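Local coordinates for cysteine hydrolase (Staphylococcus aureus, PDB 6KUA), which probably hydrolyses nicotinamide to nicotinic acid and ammonia, as a nicotinamidase of the isochorismatase-like cysteine hydrolase family, at residues G28-N40 with L82-K94. Numbering follows the deposited sequence.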
ATOM      1  N   GLY A  28      21.867   8.389 -21.157  1.00 43.41           N
ATOM      2  CA  GLY A  28      22.045   8.341 -19.713  1.00 40.44           C
ATOM      3  C   GLY A  28      23.367   8.930 -19.248  1.00 41.22           C
ATOM      4  O   GLY A  28      23.466   9.440 -18.129  1.00 31.75           O
ATOM      5  N   GLN A  29      24.401   8.851 -20.091  1.00 42.32           N
ATOM      6  CA  GLN A  29      25.681   9.472 -19.779  1.00 38.44           C
ATOM      7  C   GLN A  29      25.611  10.987 -19.906  1.00 41.96           C
ATOM      8  O   GLN A  29      26.345  11.698 -19.211  1.00 46.24           O
ATOM      9  CB  GLN A  29      26.773   8.912 -20.697  1.00 45.36           C
ATOM     10  CG  GLN A  29      26.899   7.391 -20.665  1.00 49.89           C
ATOM     11  CD  GLN A  29      27.818   6.840 -21.749  1.00 54.12           C
ATOM     12  OE1 GLN A  29      28.652   7.560 -22.308  1.00 55.39           O
ATOM     13  NE2 GLN A  29      27.670   5.554 -22.046  1.00 51.91           N
ATOM     14  N   ASN A  30      24.737  11.500 -20.772  1.00 39.40           N
ATOM     15  CA  ASN A  30      24.642  12.942 -20.975  1.00 43.79           C
ATOM     16  C   ASN A  30      23.934  13.670 -19.838  1.00 38.67           C
ATOM     17  O   ASN A  30      23.914  14.901 -19.846  1.00 41.34           O
ATOM     18  CB  ASN A  30      23.919  13.245 -22.289  1.00 47.75           C
ATOM     19  CG  ASN A  30      24.600  12.616 -23.487  1.00 52.90           C
ATOM     20  OD1 ASN A  30      25.762  12.902 -23.778  1.00 57.79           O
ATOM     21  ND2 ASN A  30      23.874  11.772 -24.201  1.00 55.20           N
ATOM     22  N   ILE A  31      23.347  12.959 -18.872  1.00 35.34           N
ATOM     23  CA  ILE A  31      22.695  13.619 -17.743  1.00 38.44           C
ATOM     24  C   ILE A  31      23.566  13.619 -16.490  1.00 33.40           C
ATOM     25  O   ILE A  31      23.180  14.215 -15.472  1.00 32.87           O
ATOM     26  CB  ILE A  31      21.319  12.980 -17.456  1.00 32.41           C
ATOM     27  CG1 ILE A  31      21.478  11.615 -16.790  1.00 28.99           C
ATOM     28  CG2 ILE A  31      20.532  12.803 -18.734  1.00 31.96           C
ATOM     29  CD1 ILE A  31      20.162  10.910 -16.565  1.00 29.84           C
ATOM     30  N   GLU A  32      24.740  12.981 -16.549  1.00 32.42           N
ATOM     31  CA  GLU A  32      25.631  12.853 -15.398  1.00 34.11           C
ATOM     32  C   GLU A  32      25.946  14.209 -14.769  1.00 36.53           C
ATOM     33  O   GLU A  32      25.830  14.391 -13.550  1.00 35.73           O
ATOM     34  CB  GLU A  32      26.910  12.131 -15.851  1.00 38.02           C
ATOM     35  CG  GLU A  32      28.005  11.962 -14.805  1.00 40.89           C
ATOM     36  CD  GLU A  32      29.251  11.284 -15.377  1.00 48.19           C
ATOM     37  OE1 GLU A  32      29.944  10.546 -14.636  1.00 45.84           O
ATOM     38  OE2 GLU A  32      29.532  11.481 -16.581  1.00 48.39           O
ATOM     39  N   ASP A  33      26.331  15.186 -15.589  1.00 35.45           N
ATOM     40  CA  ASP A  33      26.705  16.486 -15.043  1.00 36.24           C
ATOM     41  C   ASP A  33      25.526  17.154 -14.343  1.00 36.96           C
ATOM     42  O   ASP A  33      25.703  17.802 -13.305  1.00 32.82           O
ATOM     43  CB  ASP A  33      27.244  17.391 -16.154  1.00 36.75           C
ATOM     44  CG  ASP A  33      28.727  17.177 -16.430  1.00 45.88           C
ATOM     45  OD1 ASP A  33      29.322  16.208 -15.898  1.00 46.95           O
ATOM     46  OD2 ASP A  33      29.295  17.990 -17.198  1.00 51.16           O
ATOM     47  N   PHE A  34      24.315  17.009 -14.893  1.00 32.24           N
ATOM     48  CA  PHE A  34      23.150  17.644 -14.284  1.00 30.81           C
ATOM     49  C   PHE A  34      22.780  16.982 -12.959  1.00 26.57           C
ATOM     50  O   PHE A  34      22.401  17.662 -12.000  1.00 27.87           O
ATOM     51  CB  PHE A  34      21.970  17.600 -15.249  1.00 33.07           C
ATOM     52  CG  PHE A  34      20.754  18.327 -14.755  1.00 30.24           C
ATOM     53  CD1 PHE A  34      19.782  17.663 -14.012  1.00 28.96           C
ATOM     54  CD2 PHE A  34      20.581  19.671 -15.034  1.00 32.60           C
ATOM     55  CE1 PHE A  34      18.654  18.331 -13.561  1.00 27.63           C
ATOM     56  CE2 PHE A  34      19.458  20.350 -14.586  1.00 34.36           C
ATOM     57  CZ  PHE A  34      18.493  19.677 -13.848  1.00 31.92           C
ATOM     58  N   ILE A  35      22.876  15.661 -12.891  1.00 28.74           N
ATOM     59  CA  ILE A  35      22.555  14.960 -11.652  1.00 30.08           C
ATOM     60  C   ILE A  35      23.542  15.340 -10.550  1.00 31.26           C
ATOM     61  O   ILE A  35      23.142  15.619  -9.409  1.00 29.31           O
ATOM     62  CB  ILE A  35      22.518  13.444 -11.909  1.00 24.39           C
ATOM     63  CG1 ILE A  35      21.344  13.086 -12.833  1.00 25.12           C
ATOM     64  CG2 ILE A  35      22.393  12.681 -10.619  1.00 25.32           C
ATOM     65  CD1 ILE A  35      21.189  11.594 -13.041  1.00 30.31           C
ATOM     66  N   VAL A  36      24.841  15.373 -10.879  1.00 32.88           N
ATOM     67  CA  VAL A  36      25.873  15.767  -9.921  1.00 30.82           C
ATOM     68  C   VAL A  36      25.564  17.143  -9.357  1.00 31.84           C
ATOM     69  O   VAL A  36      25.675  17.381  -8.146  1.00 31.86           O
ATOM     70  CB  VAL A  36      27.266  15.725 -10.592  1.00 31.22           C
ATOM     71  CG1 VAL A  36      28.314  16.397  -9.730  1.00 27.87           C
ATOM     72  CG2 VAL A  36      27.669  14.291 -10.910  1.00 29.57           C
ATOM     73  N   SER A  37      25.132  18.065 -10.211  1.00 30.64           N
ATOM     74  CA  SER A  37      24.810  19.387  -9.714  1.00 28.65           C
ATOM     75  C   SER A  37      23.494  19.423  -8.942  1.00 33.00           C
ATOM     76  O   SER A  37      23.317  20.310  -8.101  1.00 28.02           O
ATOM     77  CB  SER A  37      24.794  20.393 -10.870  1.00 34.94           C
ATOM     78  OG  SER A  37      23.511  20.500 -11.450  1.00 41.97           O
ATOM     79  N   ARG A  38      22.565  18.494  -9.186  1.00 30.56           N
ATOM     80  CA  ARG A  38      21.366  18.478  -8.348  1.00 32.07           C
ATOM     81  C   ARG A  38      21.697  17.953  -6.958  1.00 25.79           C
ATOM     82  O   ARG A  38      21.178  18.456  -5.956  1.00 30.62           O
ATOM     83  CB  ARG A  38      20.254  17.628  -8.980  1.00 28.30           C
ATOM     84  CG  ARG A  38      19.749  18.108 -10.331  1.00 31.69           C
ATOM     85  CD  ARG A  38      19.469  19.601 -10.360  1.00 34.78           C
ATOM     86  NE  ARG A  38      18.406  19.955  -9.432  1.00 34.71           N
ATOM     87  CZ  ARG A  38      18.385  21.058  -8.694  1.00 34.20           C
ATOM     88  NH1 ARG A  38      19.379  21.939  -8.777  1.00 31.21           N
ATOM     89  NH2 ARG A  38      17.366  21.274  -7.870  1.00 31.51           N
ATOM     90  N   ILE A  39      22.569  16.947  -6.886  1.00 28.01           N
ATOM     91  CA  ILE A  39      22.988  16.400  -5.599  1.00 28.58           C
ATOM     92  C   ILE A  39      23.676  17.478  -4.772  1.00 30.42           C
ATOM     93  O   ILE A  39      23.382  17.660  -3.585  1.00 30.85           O
ATOM     94  CB  ILE A  39      23.896  15.174  -5.809  1.00 28.26           C
ATOM     95  CG1 ILE A  39      23.122  14.059  -6.513  1.00 27.17           C
ATOM     96  CG2 ILE A  39      24.451  14.666  -4.475  1.00 23.98           C
ATOM     97  CD1 ILE A  39      23.997  12.922  -6.981  1.00 27.38           C
ATOM     98  N   ASN A  40      24.582  18.232  -5.399  1.00 33.40           N
ATOM     99  CA  ASN A  40      25.270  19.298  -4.680  1.00 31.15           C
ATOM    100  C   ASN A  40      24.293  20.364  -4.218  1.00 33.29           C
ATOM    101  O   ASN A  40      24.432  20.902  -3.113  1.00 33.69           O
ATOM    102  CB  ASN A  40      26.357  19.910  -5.559  1.00 29.49           C
ATOM    103  CG  ASN A  40      27.596  19.044  -5.622  1.00 33.03           C
ATOM    104  OD1 ASN A  40      28.046  18.532  -4.606  1.00 36.47           O
ATOM    105  ND2 ASN A  40      28.144  18.863  -6.814  1.00 33.32           N
ATOM    106  N   LEU A  82      26.969   2.889  -8.482  1.00 39.88           N
ATOM    107  CA  LEU A  82      26.555   4.135  -9.114  1.00 43.21           C
ATOM    108  C   LEU A  82      27.559   4.549 -10.187  1.00 40.42           C
ATOM    109  O   LEU A  82      28.759   4.295 -10.084  1.00 40.77           O
ATOM    110  CB  LEU A  82      26.396   5.236  -8.066  1.00 36.69           C
ATOM    111  CG  LEU A  82      25.232   5.047  -7.085  1.00 37.83           C
ATOM    112  CD1 LEU A  82      25.374   5.976  -5.894  1.00 36.54           C
ATOM    113  CD2 LEU A  82      23.901   5.281  -7.769  1.00 33.45           C
ATOM    114  N   TYR A  83      27.054   5.194 -11.226  1.00 38.30           N
ATOM    115  CA  TYR A  83      27.859   5.489 -12.398  1.00 39.03           C
ATOM    116  C   TYR A  83      28.681   6.762 -12.214  1.00 39.13           C
ATOM    117  O   TYR A  83      28.159   7.791 -11.784  1.00 37.83           O
ATOM    118  CB  TYR A  83      26.961   5.629 -13.626  1.00 38.65           C
ATOM    119  CG  TYR A  83      27.728   5.958 -14.876  1.00 37.55           C
ATOM    120  CD1 TYR A  83      28.407   4.963 -15.568  1.00 45.68           C
ATOM    121  CD2 TYR A  83      27.798   7.254 -15.350  1.00 37.83           C
ATOM    122  CE1 TYR A  83      29.124   5.244 -16.706  1.00 43.35           C
ATOM    123  CE2 TYR A  83      28.517   7.554 -16.489  1.00 46.42           C
ATOM    124  CZ  TYR A  83      29.181   6.536 -17.164  1.00 47.47           C
ATOM    125  OH  TYR A  83      29.902   6.801 -18.306  1.00 53.45           O
ATOM    126  N   GLY A  84      29.971   6.677 -12.545  1.00 42.34           N
ATOM    127  CA  GLY A  84      30.763   7.843 -12.916  1.00 41.23           C
ATOM    128  C   GLY A  84      30.916   8.860 -11.808  1.00 38.69           C
ATOM    129  O   GLY A  84      31.160   8.523 -10.645  1.00 40.56           O
ATOM    130  N   LYS A  85      30.777  10.136 -12.177  1.00 36.72           N
ATOM    131  CA  LYS A  85      30.890  11.214 -11.198  1.00 36.40           C
ATOM    132  C   LYS A  85      29.809  11.138 -10.125  1.00 38.57           C
ATOM    133  O   LYS A  85      30.032  11.583  -8.993  1.00 34.88           O
ATOM    134  CB  LYS A  85      30.838  12.569 -11.891  1.00 36.13           C
ATOM    135  CG  LYS A  85      31.973  12.801 -12.873  1.00 42.76           C
ATOM    136  CD  LYS A  85      31.780  14.115 -13.617  1.00 42.55           C
ATOM    137  CE  LYS A  85      32.600  14.143 -14.897  1.00 53.14           C
ATOM    138  NZ  LYS A  85      32.214  15.297 -15.759  1.00 60.00           N
ATOM    139  N   VAL A  86      28.634  10.594 -10.449  1.00 36.84           N
ATOM    140  CA  VAL A  86      27.606  10.438  -9.424  1.00 34.89           C
ATOM    141  C   VAL A  86      28.068   9.438  -8.373  1.00 32.55           C
ATOM    142  O   VAL A  86      27.968   9.685  -7.167  1.00 30.32           O
ATOM    143  CB  VAL A  86      26.264  10.026 -10.059  1.00 33.25           C
ATOM    144  CG1 VAL A  86      25.275   9.601  -8.983  1.00 27.03           C
ATOM    145  CG2 VAL A  86      25.705  11.164 -10.904  1.00 24.69           C
ATOM    146  N   GLY A  87      28.604   8.304  -8.818  1.00 34.61           N
ATOM    147  CA  GLY A  87      29.142   7.327  -7.882  1.00 36.86           C
ATOM    148  C   GLY A  87      30.314   7.857  -7.078  1.00 39.39           C
ATOM    149  O   GLY A  87      30.457   7.541  -5.893  1.00 38.70           O
ATOM    150  N   LYS A  88      31.164   8.675  -7.709  1.00 35.98           N
ATOM    151  CA  LYS A  88      32.272   9.305  -6.994  1.00 40.47           C
ATOM    152  C   LYS A  88      31.759  10.222  -5.894  1.00 42.41           C
ATOM    153  O   LYS A  88      32.206  10.144  -4.742  1.00 42.07           O
ATOM    154  CB  LYS A  88      33.150  10.100  -7.966  1.00 41.17           C
ATOM    155  CG  LYS A  88      33.939   9.268  -8.955  1.00 44.80           C
ATOM    156  CD  LYS A  88      35.199  10.005  -9.416  1.00 45.30           C
ATOM    157  CE  LYS A  88      34.862  11.306 -10.152  1.00 49.43           C
ATOM    158  NZ  LYS A  88      35.385  11.336 -11.562  1.00 42.77           N
ATOM    159  N   LEU A  89      30.831  11.123  -6.244  1.00 39.00           N
ATOM    160  CA  LEU A  89      30.263  12.030  -5.253  1.00 33.77           C
ATOM    161  C   LEU A  89      29.625  11.252  -4.111  1.00 37.38           C
ATOM    162  O   LEU A  89      29.784  11.616  -2.938  1.00 40.70           O
ATOM    163  CB  LEU A  89      29.249  12.961  -5.921  1.00 35.17           C
ATOM    164  CG  LEU A  89      28.541  14.029  -5.089  1.00 32.71           C
ATOM    165  CD1 LEU A  89      29.533  14.789  -4.218  1.00 35.91           C
ATOM    166  CD2 LEU A  89      27.787  14.987  -6.002  1.00 33.12           C
ATOM    167  N   TYR A  90      28.934  10.153  -4.429  1.00 31.91           N
ATOM    168  CA  TYR A  90      28.240   9.394  -3.396  1.00 35.45           C
ATOM    169  C   TYR A  90      29.214   8.851  -2.359  1.00 37.30           C
ATOM    170  O   TYR A  90      28.923   8.877  -1.158  1.00 36.86           O
ATOM    171  CB  TYR A  90      27.433   8.254  -4.027  1.00 31.07           C
ATOM    172  CG  TYR A  90      26.858   7.283  -3.006  1.00 35.52           C
ATOM    173  CD1 TYR A  90      25.706   7.599  -2.284  1.00 31.87           C
ATOM    174  CD2 TYR A  90      27.467   6.057  -2.756  1.00 35.98           C
ATOM    175  CE1 TYR A  90      25.183   6.722  -1.341  1.00 33.01           C
ATOM    176  CE2 TYR A  90      26.947   5.172  -1.818  1.00 35.73           C
ATOM    177  CZ  TYR A  90      25.805   5.508  -1.120  1.00 34.04           C
ATOM    178  OH  TYR A  90      25.279   4.640  -0.190  1.00 36.50           O
ATOM    179  N   GLU A  91      30.384   8.367  -2.800  1.00 38.76           N
ATOM    180  CA  GLU A  91      31.381   7.855  -1.860  1.00 40.82           C
ATOM    181  C   GLU A  91      31.774   8.895  -0.815  1.00 38.55           C
ATOM    182  O   GLU A  91      32.035   8.541   0.339  1.00 44.21           O
ATOM    183  CB  GLU A  91      32.631   7.371  -2.608  1.00 43.86           C
ATOM    184  CG  GLU A  91      32.389   6.254  -3.620  1.00 42.21           C
ATOM    185  CD  GLU A  91      31.557   5.100  -3.065  1.00 51.82           C
ATOM    186  OE1 GLU A  91      30.719   4.547  -3.826  1.00 51.83           O
ATOM    187  OE2 GLU A  91      31.740   4.750  -1.875  1.00 51.02           O
ATOM    188  N   THR A  92      31.804  10.174  -1.182  1.00 39.73           N
ATOM    189  CA  THR A  92      32.217  11.214  -0.244  1.00 37.53           C
ATOM    190  C   THR A  92      31.086  11.748   0.630  1.00 40.33           C
ATOM    191  O   THR A  92      31.367  12.525   1.549  1.00 41.12           O
ATOM    192  CB  THR A  92      32.852  12.401  -0.981  1.00 37.23           C
ATOM    193  OG1 THR A  92      31.832  13.331  -1.362  1.00 43.87           O
ATOM    194  CG2 THR A  92      33.606  11.941  -2.219  1.00 40.13           C
ATOM    195  N   ILE A  93      29.825  11.389   0.375  1.00 38.40           N
ATOM    196  CA  ILE A  93      28.720  11.892   1.187  1.00 35.92           C
ATOM    197  C   ILE A  93      27.877  10.780   1.800  1.00 33.96           C
ATOM    198  O   ILE A  93      26.949  11.074   2.561  1.00 32.30           O
ATOM    199  CB  ILE A  93      27.820  12.873   0.398  1.00 36.45           C
ATOM    200  CG1 ILE A  93      27.190  12.204  -0.833  1.00 34.95           C
ATOM    201  CG2 ILE A  93      28.595  14.112  -0.026  1.00 32.60           C
ATOM    202  CD1 ILE A  93      26.119  13.066  -1.489  1.00 28.10           C
ATOM    203  N   LYS A  94      28.195   9.514   1.536  1.00 33.75           N
ATOM    204  CA  LYS A  94      27.270   8.438   1.884  1.00 37.33           C
ATOM    205  C   LYS A  94      27.065   8.262   3.388  1.00 40.96           C
ATOM    206  O   LYS A  94      26.041   7.698   3.790  1.00 39.21           O
ATOM    207  CB  LYS A  94      27.738   7.124   1.270  1.00 36.48           C
ATOM    208  CG  LYS A  94      29.210   6.829   1.462  1.00 41.61           C
ATOM    209  CD  LYS A  94      29.557   5.471   0.883  1.00 40.32           C
ATOM    210  CE  LYS A  94      30.559   4.736   1.751  1.00 46.29           C
ATOM    211  NZ  LYS A  94      31.100   3.543   1.050  1.00 45.02           N
TER
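Glu-32 reaches across to the first turn of helix 84-93 and takes the backbone N-H of Lys-85 on OE1, a short bond of 2.6 Å and nearly straight at 166°. Its CG lies trans to the backbone N and the chain beyond stays extended, which carries the carboxylate across the gap; the amide meets OE1 on its anti side. Gly-84, whose positive phi suits glycine, brings its CA to 3.3 Å from the same oxygen. Tyr-83 places CE2 3.8 Å from Glu-32 OE1, its ring plane turned 43° from the carboxylate, and brings OH near CG of Gln-29, whose NE2 is hydrogen-bonded to the backbone O of Ile-16. Lys-85, extended beyond CG, lays its CB against Val-36 CG2 and ends in a salt bridge to Asp-33, NZ meeting the syn lone pair of OD1 at 3.0 Å.

Further along, the two helices run nearly parallel, 23° apart, and Val-86 fits as a knob among Glu-32, Ile-35, Val-36 and Ile-39. Its CG2 touches CG2 of both Ile-35 and Val-36 at 3.7 Å, short beta-branched side chains that mesh at an axis separation of 8.9 Å. Leu-89 then puts CD2 against Ile-39 CG2, which also meets Ile-93 CD1. Beneath, Phe-51 of strand 48-54 touches Val-86 and Ile-39, placing both helices on one face of the parallel beta-sheet of this alpha/beta fold. The polar grip thus lies at the N-terminal end of helix 84-93, where the helix dipole probably favours the negative charge of Glu-32, and branched aliphatics continue the seam.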